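Local coordinates for protein BpsB (PgaB), Poly-beta-1,6-N-acetyl-D-glucosamine N-deacetylase (Bordetella bronchiseptica RB50, PDB 5BU6) that removes acetyl groups from the N-acetylglucosamine units of poly-beta-1,6-N-acetyl-D-glucosamine as a metal-dependent family 4 carbohydrate esterase required for biofilm formation, at residues 65-70 against 253-258; 31-36 against 242-247; 88-93 against 140-145; 82-87 against 157-162. The protein carries 5 engineered substitutions. All blocks are in the same frame, centred on the assembly; numbering follows the deposited sequence.

Contact 1 (65-70 against 253-258)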
loop_
_atom_site.group_PDB
_atom_site.type_symbol
_atom_site.label_atom_id
_atom_site.label_comp_id
_atom_site.label_asym_id
_atom_site.label_seq_id
_atom_site.Cartn_x
_atom_site.Cartn_y
_atom_site.Cartn_z
ATOM N N ASP A 65 12.636 13.048 -6.705
ATOM C CA ASP A 65 13.346 14.232 -7.200
ATOM C C ASP A 65 13.987 15.039 -6.076
ATOM O O ASP A 65 15.064 15.601 -6.257
ATOM C CB ASP A 65 12.394 15.140 -7.998
ATOM C CG ASP A 65 11.976 14.538 -9.345
ATOM O OD1 ASP A 65 12.523 13.493 -9.749
ATOM O OD2 ASP A 65 11.096 15.126 -10.009
ATOM N N SER A 66 13.340 15.108 -4.913
ATOM C CA SER A 66 13.924 15.887 -3.815
ATOM C C SER A 66 15.153 15.178 -3.272
ATOM O O SER A 66 16.140 15.819 -2.907
ATOM C CB SER A 66 12.905 16.122 -2.693
ATOM O OG SER A 66 12.521 14.902 -2.072
ATOM N N ARG A 67 15.096 13.851 -3.237
ATOM C CA ARG A 67 16.218 13.059 -2.726
ATOM C C ARG A 67 17.412 13.165 -3.672
ATOM O O ARG A 67 18.565 13.259 -3.224
ATOM C CB ARG A 67 15.804 11.596 -2.523
ATOM C CG ARG A 67 14.871 11.359 -1.314
ATOM C CD ARG A 67 15.604 11.645 -0.017
ATOM N NE ARG A 67 14.775 11.497 1.179
ATOM C CZ ARG A 67 14.843 10.463 2.017
ATOM N NH1 ARG A 67 15.690 9.469 1.788
ATOM N NH2 ARG A 67 14.059 10.423 3.090
ATOM N N ALA A 68 17.138 13.166 -4.976
ATOM C CA ALA A 68 18.195 13.321 -5.986
ATOM C C ALA A 68 18.717 14.762 -6.051
ATOM O O ALA A 68 19.689 15.051 -6.748
ATOM C CB ALA A 68 17.686 12.880 -7.348
ATOM N N GLY A 69 18.068 15.661 -5.317
ATOM C CA GLY A 69 18.528 17.035 -5.196
ATOM C C GLY A 69 18.225 17.919 -6.395
ATOM O O GLY A 69 18.896 18.938 -6.619
ATOM N N VAL A 70 17.214 17.527 -7.161
ATOM C CA VAL A 70 16.802 18.243 -8.369
ATOM C C VAL A 70 15.771 19.341 -8.057
ATOM O O VAL A 70 15.853 20.453 -8.557
ATOM C CB VAL A 70 16.216 17.250 -9.410
ATOM C CG1 VAL A 70 15.491 17.982 -10.526
ATOM C CG2 VAL A 70 17.328 16.376 -9.979
ATOM N N VAL A 253 16.098 8.676 6.781
ATOM C CA VAL A 253 15.235 7.525 6.522
ATOM C C VAL A 253 15.369 7.074 5.072
ATOM O O VAL A 253 15.079 7.846 4.159
ATOM C CB VAL A 253 13.738 7.836 6.789
ATOM C CG1 VAL A 253 12.866 6.586 6.536
ATOM C CG2 VAL A 253 13.544 8.362 8.212
ATOM N N ALA A 254 15.800 5.834 4.855
ATOM C CA ALA A 254 15.887 5.287 3.491
ATOM C C ALA A 254 14.517 5.181 2.859
ATOM O O ALA A 254 13.537 4.918 3.560
ATOM C CB ALA A 254 16.564 3.912 3.496
ATOM N N LEU A 255 14.435 5.340 1.533
ATOM C CA LEU A 255 13.138 5.252 0.865
ATOM C C LEU A 255 12.607 3.822 0.872
ATOM O O LEU A 255 11.465 3.591 0.512
ATOM C CB LEU A 255 13.204 5.782 -0.580
ATOM C CG LEU A 255 13.415 7.295 -0.724
ATOM C CD1 LEU A 255 13.235 7.708 -2.174
ATOM C CD2 LEU A 255 12.520 8.145 0.203
ATOM N N THR A 256 13.428 2.868 1.304
ATOM C CA THR A 256 12.968 1.490 1.462
ATOM C C THR A 256 12.180 1.308 2.755
ATOM O O THR A 256 11.521 0.288 2.943
ATOM C CB THR A 256 14.142 0.509 1.497
ATOM O OG1 THR A 256 15.030 0.909 2.548
ATOM C CG2 THR A 256 14.896 0.504 0.160
ATOM N N GLN A 257 12.269 2.291 3.649
ATOM C CA GLN A 257 11.667 2.194 4.980
ATOM C C GLN A 257 10.751 3.372 5.293
ATOM O O GLN A 257 10.718 3.857 6.433
ATOM C CB GLN A 257 12.756 2.121 6.060
ATOM C CG GLN A 257 13.840 1.097 5.819
ATOM C CD GLN A 257 13.328 -0.314 5.942
ATOM O OE1 GLN A 257 12.441 -0.597 6.755
ATOM N NE2 GLN A 257 13.865 -1.211 5.119
ATOM N N ILE A 258 9.987 3.810 4.304
ATOM C CA ILE A 258 9.131 4.986 4.456
ATOM C C ILE A 258 8.066 4.798 5.558
ATOM O O ILE A 258 7.381 3.773 5.619
ATOM C CB ILE A 258 8.468 5.327 3.111
ATOM C CG1 ILE A 258 9.532 5.803 2.102
ATOM C CG2 ILE A 258 7.413 6.411 3.260
ATOM C CD1 ILE A 258 8.933 6.095 0.727
#
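The guanidinium of R67 has the CD2 methyl of L255 over one face, 3.7 Å above the plane and centred on the group, with CZ the nearest atom. At its edge, and in its plane, lies the carbonyl oxygen of V253. Both terminal nitrogens grip that one oxygen end-on: NH1 of R67 is 2.9 Å and NH2 of R67 is 3.0 Å from V253 O. The shared acceptor makes both bonds bent, with N-H...O angles of 147° and 145°. The two differ at the carbonyl, where NH2 lies in the carbonyl plane and NH1 is tilted from it. Lower down the arginine, CG of R67 meets CD1 of L255 at 4.1 Å; the two side chains run past each other in opposite directions. The R67 chain turns at chi2 (-66°) and is extended at chi3. G69, with positive phi, is the first residue to leave helical geometry, in a Schellman motif. This arginine fork on one main-chain carbonyl ties the C-terminal turn of helix 60-67 to the loop before strand 261-266. Chemically it is a charged donor pair on a neutral acceptor: fork and methyl together fix how the guanidinium is turned, and the cation probably polarises the V253 carbonyl.

Contact 2 (31-36 against 242-247)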
loop_
_atom_site.group_PDB
_atom_site.type_symbol
_atom_site.label_atom_id
_atom_site.label_comp_id
_atom_site.label_asym_id
_atom_site.label_seq_id
_atom_site.Cartn_x
_atom_site.Cartn_y
_atom_site.Cartn_z
ATOM N N ASP A 31 -0.303 -6.658 13.417
ATOM C CA ASP A 31 -0.112 -5.789 14.566
ATOM C C ASP A 31 -0.225 -4.341 14.109
ATOM O O ASP A 31 0.779 -3.648 13.933
ATOM C CB ASP A 31 1.241 -6.051 15.226
ATOM C CG ASP A 31 1.283 -5.597 16.668
ATOM O OD1 ASP A 31 0.279 -5.799 17.385
ATOM O OD2 ASP A 31 2.318 -5.036 17.084
ATOM N N MET A 32 -1.458 -3.896 13.902
ATOM C CA MET A 32 -1.706 -2.575 13.345
ATOM C C MET A 32 -1.415 -1.487 14.368
ATOM O O MET A 32 -1.375 -1.758 15.568
ATOM C CB MET A 32 -3.150 -2.468 12.844
ATOM C CG MET A 32 -3.549 -3.572 11.871
ATOM S SD MET A 32 -2.353 -3.825 10.537
ATOM C CE MET A 32 -3.340 -3.359 9.115
ATOM N N PRO A 33 -1.174 -0.255 13.889
ATOM C CA PRO A 33 -1.104 0.925 14.761
ATOM C C PRO A 33 -2.442 1.231 15.437
ATOM O O PRO A 33 -3.507 0.991 14.868
ATOM C CB PRO A 33 -0.715 2.051 13.800
ATOM C CG PRO A 33 -0.033 1.360 12.664
ATOM C CD PRO A 33 -0.732 0.046 12.515
ATOM N N ASP A 34 -2.364 1.768 16.648
ATOM C CA ASP A 34 -3.540 2.070 17.461
ATOM C C ASP A 34 -4.501 3.070 16.798
ATOM O O ASP A 34 -4.079 4.113 16.302
ATOM C CB ASP A 34 -3.081 2.606 18.813
ATOM C CG ASP A 34 -4.230 2.923 19.735
ATOM O OD1 ASP A 34 -5.250 2.201 19.689
ATOM O OD2 ASP A 34 -4.106 3.893 20.510
ATOM N N GLN A 35 -5.792 2.748 16.804
ATOM C CA GLN A 35 -6.805 3.614 16.200
ATOM C C GLN A 35 -7.780 4.157 17.240
ATOM O O GLN A 35 -8.633 4.991 16.935
ATOM C CB GLN A 35 -7.589 2.855 15.124
ATOM C CG GLN A 35 -6.760 2.328 13.970
ATOM C CD GLN A 35 -6.479 3.383 12.917
ATOM O OE1 GLN A 35 -6.216 4.544 13.235
ATOM N NE2 GLN A 35 -6.540 2.984 11.653
ATOM N N PHE A 36 -7.660 3.662 18.465
ATOM C CA PHE A 36 -8.597 3.990 19.527
ATOM C C PHE A 36 -8.623 5.494 19.801
ATOM O O PHE A 36 -7.588 6.157 19.766
ATOM C CB PHE A 36 -8.238 3.213 20.797
ATOM C CG PHE A 36 -9.246 3.343 21.884
ATOM C CD1 PHE A 36 -10.471 2.707 21.787
ATOM C CD2 PHE A 36 -8.974 4.097 23.010
ATOM C CE1 PHE A 36 -11.408 2.823 22.789
ATOM C CE2 PHE A 36 -9.907 4.216 24.018
ATOM C CZ PHE A 36 -11.130 3.576 23.907
ATOM N N LEU A 242 6.996 1.068 1.643
ATOM C CA LEU A 242 6.206 1.781 2.631
ATOM C C LEU A 242 5.771 0.866 3.762
ATOM O O LEU A 242 5.148 -0.176 3.524
ATOM C CB LEU A 242 4.984 2.409 1.977
ATOM C CG LEU A 242 5.300 3.675 1.149
ATOM C CD1 LEU A 242 5.905 3.352 -0.219
ATOM C CD2 LEU A 242 4.046 4.520 0.991
ATOM N N THR A 243 6.082 1.298 4.982
ATOM C CA THR A 243 5.907 0.520 6.199
ATOM C C THR A 243 4.723 1.082 6.989
ATOM O O THR A 243 4.054 1.991 6.529
ATOM C CB THR A 243 7.155 0.560 7.059
ATOM O OG1 THR A 243 7.232 1.831 7.725
ATOM C CG2 THR A 243 8.382 0.397 6.196
ATOM N N LEU A 244 4.471 0.546 8.172
ATOM C CA LEU A 244 3.465 1.125 9.074
ATOM C C LEU A 244 4.098 1.734 10.325
ATOM O O LEU A 244 3.413 2.023 11.305
ATOM C CB LEU A 244 2.420 0.074 9.487
ATOM C CG LEU A 244 1.291 -0.181 8.485
ATOM C CD1 LEU A 244 0.366 -1.260 9.007
ATOM C CD2 LEU A 244 0.523 1.103 8.231
ATOM N N GLN A 245 5.410 1.914 10.291
ATOM C CA GLN A 245 6.090 2.670 11.338
ATOM C C GLN A 245 5.680 4.126 11.159
ATOM O O GLN A 245 5.728 4.633 10.051
ATOM C CB GLN A 245 7.606 2.495 11.227
ATOM C CG GLN A 245 8.429 3.123 12.335
ATOM C CD GLN A 245 9.914 3.129 12.010
ATOM O OE1 GLN A 245 10.349 2.518 11.029
ATOM N NE2 GLN A 245 10.701 3.828 12.826
ATOM N N PRO A 246 5.226 4.791 12.230
ATOM C CA PRO A 246 4.859 6.199 12.056
ATOM C C PRO A 246 6.051 7.127 12.284
ATOM O O PRO A 246 7.083 6.712 12.794
ATOM C CB PRO A 246 3.784 6.406 13.123
ATOM C CG PRO A 246 4.230 5.507 14.237
ATOM C CD PRO A 246 4.884 4.297 13.575
ATOM N N GLY A 247 5.915 8.380 11.898
ATOM C CA GLY A 247 6.968 9.331 12.167
ATOM C C GLY A 247 7.305 10.118 10.931
ATOM O O GLY A 247 6.816 9.814 9.846
#
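L244 meets M32 and P33 where two loops of the deacetylase fold come together; the 31-36 loop runs between strands 14-20 and 41-42, the 242-247 loop between strands 240-242 and 261-266. The contact across them is apolar. The CD1 methyl of L244 is shared, lying 3.9 Å from CD of P33 and 4.0 Å from SD of M32. P33 and L244 cross at about a right angle, whereas M32 comes in obliquely. M32 starts away from the partner loop, and its bends at chi2 (-49°) and chi3 (-116°) swing the sulfur back to the methyl. Beside these side-chain contacts, CG of P33 packs against the backbone oxygen of L244 at 3.8 Å. M32 also touches Y222, and L244 touches R260, so the patch is continued by other loops. A thiocyanate ion, probably from the crystallisation liquor, lies about 3 Å from the L244 side chain.

Within each loop a polar side chain braces a turn. An ST turn shapes the second: the backbone N of Q245 donates to OG1 of T243, the N-H...O angle being 149°, and the same hydroxyl is also hydrogen-bonded to I258 O. In the first loop D34 forms an Asx turn, its OD1 accepting from F36 N at 3.1 Å, with the donor well above the carboxylate plane.

Contact 3 (88-93 against 140-145); sequences STYTKV and LREMAQ
Y90 and E142 meet at the phenol end: OH of Y90 lies 3.0 Å from OE1 of E142 and 3.1 Å from OE2 of E142. At most a weak hydrogen bond joins the hydroxyl to the carboxylate. The carboxylate stands almost square to the ring, the planes 89° apart, and OE1 sits near the ring plane. Along the CD1 side of the ring, also near its plane, lies M143, whose CG is 4.0 Å from CD1 of Y90, so the tyrosine is flanked by apolar carbon along its side and by the carboxylate at its hydroxyl. The M143 methyl CE is 4.2 Å from CG2 of T89.

In Y90, CG lies opposite the backbone N (chi1 178°), which directs the ring toward the other helix; E142 is extended and so can meet the ring's far end. M143 instead bends at chi3. The backbone under T89 and Y90 is a wider pi-type turn, in which S88 O accepts from both K92 N and V93 N.

The axes of these short segments approach to 10.9 Å at 50°. M135 touches T89, Y90 and M143 from a loop, and F94 of helix 88-100 touches E142 and M143. T89 and M143 rest on V106 of strand 104-108, and M143 also on V149 of strand 149-153: two helices packed side by side on one face of the parallel sheet, as in alpha/beta folds.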
loop_
_atom_site.group_PDB
_atom_site.type_symbol
_atom_site.label_atom_id
_atom_site.label_comp_id
_atom_site.label_asym_id
_atom_site.label_seq_id
_atom_site.Cartn_x
_atom_site.Cartn_y
_atom_site.Cartn_z
ATOM N N SER A 88 -14.452 1.979 -4.758
ATOM C CA SER A 88 -14.683 3.349 -4.323
ATOM C C SER A 88 -13.438 4.226 -4.517
ATOM O O SER A 88 -13.532 5.453 -4.566
ATOM C CB SER A 88 -15.109 3.371 -2.871
ATOM O OG SER A 88 -14.032 2.923 -2.067
ATOM N N THR A 89 -12.274 3.600 -4.631
ATOM C CA THR A 89 -11.059 4.348 -4.955
ATOM C C THR A 89 -11.231 5.096 -6.275
ATOM O O THR A 89 -10.758 6.221 -6.431
ATOM C CB THR A 89 -9.834 3.437 -5.027
ATOM O OG1 THR A 89 -9.631 2.846 -3.738
ATOM C CG2 THR A 89 -8.582 4.255 -5.386
ATOM N N TYR A 90 -11.948 4.494 -7.211
ATOM C CA TYR A 90 -12.148 5.117 -8.518
ATOM C C TYR A 90 -13.355 6.059 -8.543
ATOM O O TYR A 90 -13.320 7.142 -9.127
ATOM C CB TYR A 90 -12.300 4.037 -9.597
ATOM C CG TYR A 90 -12.562 4.600 -10.978
ATOM C CD1 TYR A 90 -11.509 5.045 -11.774
ATOM C CD2 TYR A 90 -13.852 4.729 -11.467
ATOM C CE1 TYR A 90 -11.734 5.573 -13.036
ATOM C CE2 TYR A 90 -14.090 5.258 -12.735
ATOM C CZ TYR A 90 -13.009 5.681 -13.511
ATOM O OH TYR A 90 -13.203 6.214 -14.762
ATOM N N THR A 91 -14.459 5.646 -7.939
ATOM C CA THR A 91 -15.663 6.444 -8.063
ATOM C C THR A 91 -15.732 7.558 -7.050
ATOM O O THR A 91 -16.430 8.549 -7.272
ATOM C CB THR A 91 -16.916 5.554 -7.921
ATOM O OG1 THR A 91 -16.843 4.854 -6.679
ATOM C CG2 THR A 91 -16.934 4.535 -9.021
ATOM N N LYS A 92 -15.027 7.427 -5.927
ATOM C CA LYS A 92 -15.152 8.464 -4.899
ATOM C C LYS A 92 -13.856 9.236 -4.641
ATOM O O LYS A 92 -13.878 10.467 -4.538
ATOM C CB LYS A 92 -15.652 7.857 -3.586
ATOM C CG LYS A 92 -16.981 7.117 -3.727
ATOM C CD LYS A 92 -18.109 8.046 -4.166
ATOM C CE LYS A 92 -18.922 8.551 -2.983
ATOM N NZ LYS A 92 -20.231 9.154 -3.392
ATOM N N VAL A 93 -12.740 8.523 -4.527
ATOM C CA VAL A 93 -11.480 9.168 -4.191
ATOM C C VAL A 93 -10.912 9.914 -5.392
ATOM O O VAL A 93 -10.536 11.076 -5.283
ATOM C CB VAL A 93 -10.413 8.163 -3.686
ATOM C CG1 VAL A 93 -9.101 8.888 -3.409
ATOM C CG2 VAL A 93 -10.880 7.452 -2.428
ATOM N N LEU A 140 -7.902 1.459 -13.265
ATOM C CA LEU A 140 -6.556 1.766 -12.778
ATOM C C LEU A 140 -5.689 2.450 -13.823
ATOM O O LEU A 140 -4.935 3.385 -13.506
ATOM C CB LEU A 140 -5.839 0.495 -12.303
ATOM C CG LEU A 140 -6.322 -0.024 -10.950
ATOM C CD1 LEU A 140 -5.921 -1.472 -10.796
ATOM C CD2 LEU A 140 -5.737 0.806 -9.807
ATOM N N ARG A 141 -5.774 1.978 -15.063
ATOM C CA ARG A 141 -4.998 2.566 -16.136
ATOM C C ARG A 141 -5.419 4.017 -16.350
ATOM O O ARG A 141 -4.580 4.881 -16.598
ATOM C CB ARG A 141 -5.161 1.762 -17.426
ATOM C CG ARG A 141 -4.438 2.355 -18.625
ATOM C CD ARG A 141 -4.427 1.352 -19.770
ATOM N NE ARG A 141 -4.217 1.969 -21.085
ATOM C CZ ARG A 141 -3.028 2.309 -21.580
ATOM N NH1 ARG A 141 -2.939 2.853 -22.790
ATOM N NH2 ARG A 141 -1.928 2.111 -20.865
ATOM N N GLU A 142 -6.716 4.293 -16.238
ATOM C CA GLU A 142 -7.186 5.662 -16.398
ATOM C C GLU A 142 -6.608 6.595 -15.325
ATOM O O GLU A 142 -6.200 7.721 -15.626
ATOM C CB GLU A 142 -8.710 5.727 -16.366
ATOM C CG GLU A 142 -9.244 7.124 -16.643
ATOM C CD GLU A 142 -10.759 7.186 -16.688
ATOM O OE1 GLU A 142 -11.380 6.212 -17.163
ATOM O OE2 GLU A 142 -11.327 8.207 -16.243
ATOM N N MET A 143 -6.568 6.122 -14.082
ATOM C CA MET A 143 -6.007 6.903 -12.987
ATOM C C MET A 143 -4.525 7.169 -13.213
ATOM O O MET A 143 -4.028 8.276 -13.001
ATOM C CB MET A 143 -6.213 6.182 -11.655
ATOM C CG MET A 143 -7.675 6.143 -11.232
ATOM S SD MET A 143 -7.939 5.737 -9.496
ATOM C CE MET A 143 -7.010 4.225 -9.334
ATOM N N ALA A 144 -3.821 6.126 -13.621
ATOM C CA ALA A 144 -2.410 6.243 -13.944
ATOM C C ALA A 144 -2.201 7.257 -15.054
ATOM O O ALA A 144 -1.270 8.046 -15.011
ATOM C CB ALA A 144 -1.841 4.887 -14.347
ATOM N N GLN A 145 -3.076 7.257 -16.051
ATOM C CA GLN A 145 -2.888 8.159 -17.176
ATOM C C GLN A 145 -3.327 9.592 -16.883
ATOM O O GLN A 145 -3.040 10.490 -17.666
ATOM C CB GLN A 145 -3.629 7.636 -18.406
ATOM C CG GLN A 145 -2.983 6.390 -18.996
ATOM C CD GLN A 145 -3.673 5.931 -20.257
ATOM O OE1 GLN A 145 -4.900 5.951 -20.349
ATOM N NE2 GLN A 145 -2.884 5.525 -21.245
#

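Contact 4 (82-87 against 157-162). With NI (nickel (II) ion), chain C.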
loop_
_atom_site.group_PDB
_atom_site.type_symbol
_atom_site.label_atom_id
_atom_site.label_comp_id
_atom_site.label_asym_id
_atom_site.label_seq_id
_atom_site.Cartn_x
_atom_site.Cartn_y
_atom_site.Cartn_z
ATOM N N PHE A 82 -3.684 5.260 -0.938
ATOM C CA PHE A 82 -4.954 4.532 -0.903
ATOM C C PHE A 82 -4.705 3.088 -1.360
ATOM O O PHE A 82 -4.492 2.851 -2.546
ATOM C CB PHE A 82 -5.988 5.208 -1.810
ATOM C CG PHE A 82 -6.301 6.620 -1.416
ATOM C CD1 PHE A 82 -5.520 7.675 -1.886
ATOM C CD2 PHE A 82 -7.356 6.892 -0.558
ATOM C CE1 PHE A 82 -5.789 8.983 -1.509
ATOM C CE2 PHE A 82 -7.643 8.198 -0.173
ATOM C CZ PHE A 82 -6.850 9.252 -0.654
ATOM N N ASP A 83 -4.704 2.127 -0.441
ATOM C CA ASP A 83 -4.377 0.748 -0.832
ATOM C C ASP A 83 -5.617 -0.145 -0.914
ATOM O O ASP A 83 -6.670 0.215 -0.404
ATOM C CB ASP A 83 -3.367 0.120 0.134
ATOM C CG ASP A 83 -2.650 1.143 1.003
ATOM O OD1 ASP A 83 -2.055 2.094 0.451
ATOM O OD2 ASP A 83 -2.676 0.980 2.246
ATOM N N ASP A 84 -5.452 -1.287 -1.590
ATOM C CA ASP A 84 -6.361 -2.448 -1.616
ATOM C C ASP A 84 -7.185 -2.467 -2.894
ATOM O O ASP A 84 -7.690 -3.514 -3.286
ATOM C CB ASP A 84 -7.294 -2.522 -0.408
ATOM C CG ASP A 84 -6.586 -2.936 0.870
ATOM O OD1 ASP A 84 -5.345 -3.018 0.881
ATOM O OD2 ASP A 84 -7.282 -3.169 1.886
ATOM N N GLY A 85 -7.319 -1.321 -3.551
ATOM C CA GLY A 85 -7.896 -1.291 -4.883
ATOM C C GLY A 85 -9.398 -1.542 -4.952
ATOM O O GLY A 85 -9.911 -2.011 -5.971
ATOM N N TYR A 86 -10.113 -1.231 -3.879
ATOM C CA TYR A 86 -11.574 -1.323 -3.918
ATOM C C TYR A 86 -12.188 -0.319 -4.911
ATOM O O TYR A 86 -11.547 0.660 -5.277
ATOM C CB TYR A 86 -12.150 -1.127 -2.519
ATOM C CG TYR A 86 -12.032 -2.364 -1.641
ATOM C CD1 TYR A 86 -12.970 -3.400 -1.729
ATOM C CD2 TYR A 86 -11.004 -2.499 -0.724
ATOM C CE1 TYR A 86 -12.872 -4.520 -0.924
ATOM C CE2 TYR A 86 -10.897 -3.618 0.084
ATOM C CZ TYR A 86 -11.829 -4.623 -0.018
ATOM O OH TYR A 86 -11.722 -5.738 0.788
ATOM N N ALA A 87 -13.436 -0.567 -5.334
ATOM C CA ALA A 87 -14.067 0.223 -6.395
ATOM C C ALA A 87 -14.221 1.693 -6.039
ATOM O O ALA A 87 -14.135 2.560 -6.914
ATOM C CB ALA A 87 -15.441 -0.363 -6.760
ATOM N N ASN A 157 -0.162 -11.825 -3.690
ATOM C CA ASN A 157 -0.985 -12.593 -2.767
ATOM C C ASN A 157 -0.372 -12.652 -1.368
ATOM O O ASN A 157 -0.318 -13.695 -0.751
ATOM C CB ASN A 157 -1.200 -14.003 -3.322
ATOM C CG ASN A 157 -2.287 -14.764 -2.599
ATOM O OD1 ASN A 157 -3.174 -14.172 -1.966
ATOM N ND2 ASN A 157 -2.222 -16.086 -2.680
ATOM N N LEU A 158 0.121 -11.526 -0.867
ATOM C CA LEU A 158 0.664 -11.518 0.494
ATOM C C LEU A 158 -0.252 -10.770 1.448
ATOM O O LEU A 158 0.106 -10.546 2.602
ATOM C CB LEU A 158 2.049 -10.884 0.516
ATOM C CG LEU A 158 3.078 -11.607 -0.348
ATOM C CD1 LEU A 158 4.372 -10.834 -0.288
ATOM C CD2 LEU A 158 3.281 -13.038 0.106
ATOM N N HIS A 159 -1.421 -10.368 0.962
ATOM C CA HIS A 159 -2.339 -9.576 1.785
ATOM C C HIS A 159 -3.272 -10.511 2.562
ATOM O O HIS A 159 -4.498 -10.431 2.452
ATOM C CB HIS A 159 -3.121 -8.589 0.898
ATOM C CG HIS A 159 -3.598 -7.366 1.628
ATOM N ND1 HIS A 159 -4.372 -7.430 2.765
ATOM C CD2 HIS A 159 -3.433 -6.050 1.366
ATOM C CE1 HIS A 159 -4.647 -6.209 3.184
ATOM N NE2 HIS A 159 -4.087 -5.351 2.355
ATOM N N ARG A 160 -2.676 -11.412 3.342
ATOM C CA ARG A 160 -3.443 -12.406 4.071
ATOM C C ARG A 160 -2.573 -13.045 5.127
ATOM O O ARG A 160 -1.359 -12.819 5.164
ATOM C CB ARG A 160 -3.967 -13.480 3.122
ATOM C CG ARG A 160 -2.825 -14.185 2.422
ATOM C CD ARG A 160 -3.228 -15.222 1.398
ATOM N NE ARG A 160 -2.011 -15.649 0.708
ATOM C CZ ARG A 160 -1.308 -16.744 0.993
ATOM N NH1 ARG A 160 -0.203 -17.007 0.308
ATOM N NH2 ARG A 160 -1.710 -17.588 1.938
ATOM N N GLY A 161 -3.197 -13.850 5.971
ATOM C CA GLY A 161 -2.476 -14.581 6.990
ATOM C C GLY A 161 -2.123 -15.966 6.502
ATOM O O GLY A 161 -2.846 -16.542 5.691
ATOM N N VAL A 162 -1.002 -16.487 6.991
ATOM C CA VAL A 162 -0.588 -17.858 6.726
ATOM C C VAL A 162 -0.274 -18.548 8.036
ATOM O O VAL A 162 -0.150 -17.895 9.069
ATOM C CB VAL A 162 0.656 -17.941 5.830
ATOM C CG1 VAL A 162 0.423 -17.211 4.537
ATOM C CG2 VAL A 162 1.881 -17.387 6.558
HETATM NI NI NI C . -4.063 -3.280 2.519
HETATM O O HOH W 1 -4.227 -1.172 2.740
HETATM O O HOH W 2 -5.776 -3.242 3.847
#
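D84 overlaps H159 at a shared nickel ion: OD1 of D84 and NE2 of H159 each bind the metal at 2.1 Å. The two ligand atoms are 3.0 Å apart, a spacing set by the metal and not by a hydrogen bond. Carboxylate and imidazole planes are 78° apart, and the side chains cross at about a right angle. OD1 alone of the D84 carboxylate bonds the metal, OD2 standing 3.3 Å from the nickel. H154 completes the protein ligands, giving the Asp-His-His triad of family 4 carbohydrate esterases; the nickel probably occupies the catalytic metal position of the deacetylase.

Two waters also bind the nickel. Water 2, in the plane of the H159 ring at its edge, donates to OD2 of D84 at 2.5 Å; water 1 donates to OD2 of D83 at 2.7 Å. Each aspartate thus probably helps orient one metal-bound water. ND1 of H159 has a hydrogen-bond partner of its own, which helps fix the ring's rotation, and the Y222 ring meets it edge-to-face.

D83 ends strand 77-83 of the parallel sheet and D84 follows in the loop leading to helix 88-100. H159, centre of an inverse gamma turn, comes from the loop between strands 149-153 and 161-163, beside W112 of helix 110-113.

Along the chain contacts 1 and 2 cross, their segments alternating, while contact 4 lies within the span of both and contact 3 within that of contact 4. Contacts 1 and 2, centres 21 Å apart, share the region between strands 240-242 and 261-266 and touch where I258 O meets T243 N. Contacts 3 and 4, centres 17 Å apart, touch through V93 and F82, since helix 88-100 follows strand 77-83. Contacts 2 and 3 lie on opposite sides of the chain's centre, their own centres 25 Å apart. The nickel site of contact 4 thus sits at the C-terminal end of strand 77-83, near the middle of the chain, with the three other contacts joining helices and loops around it.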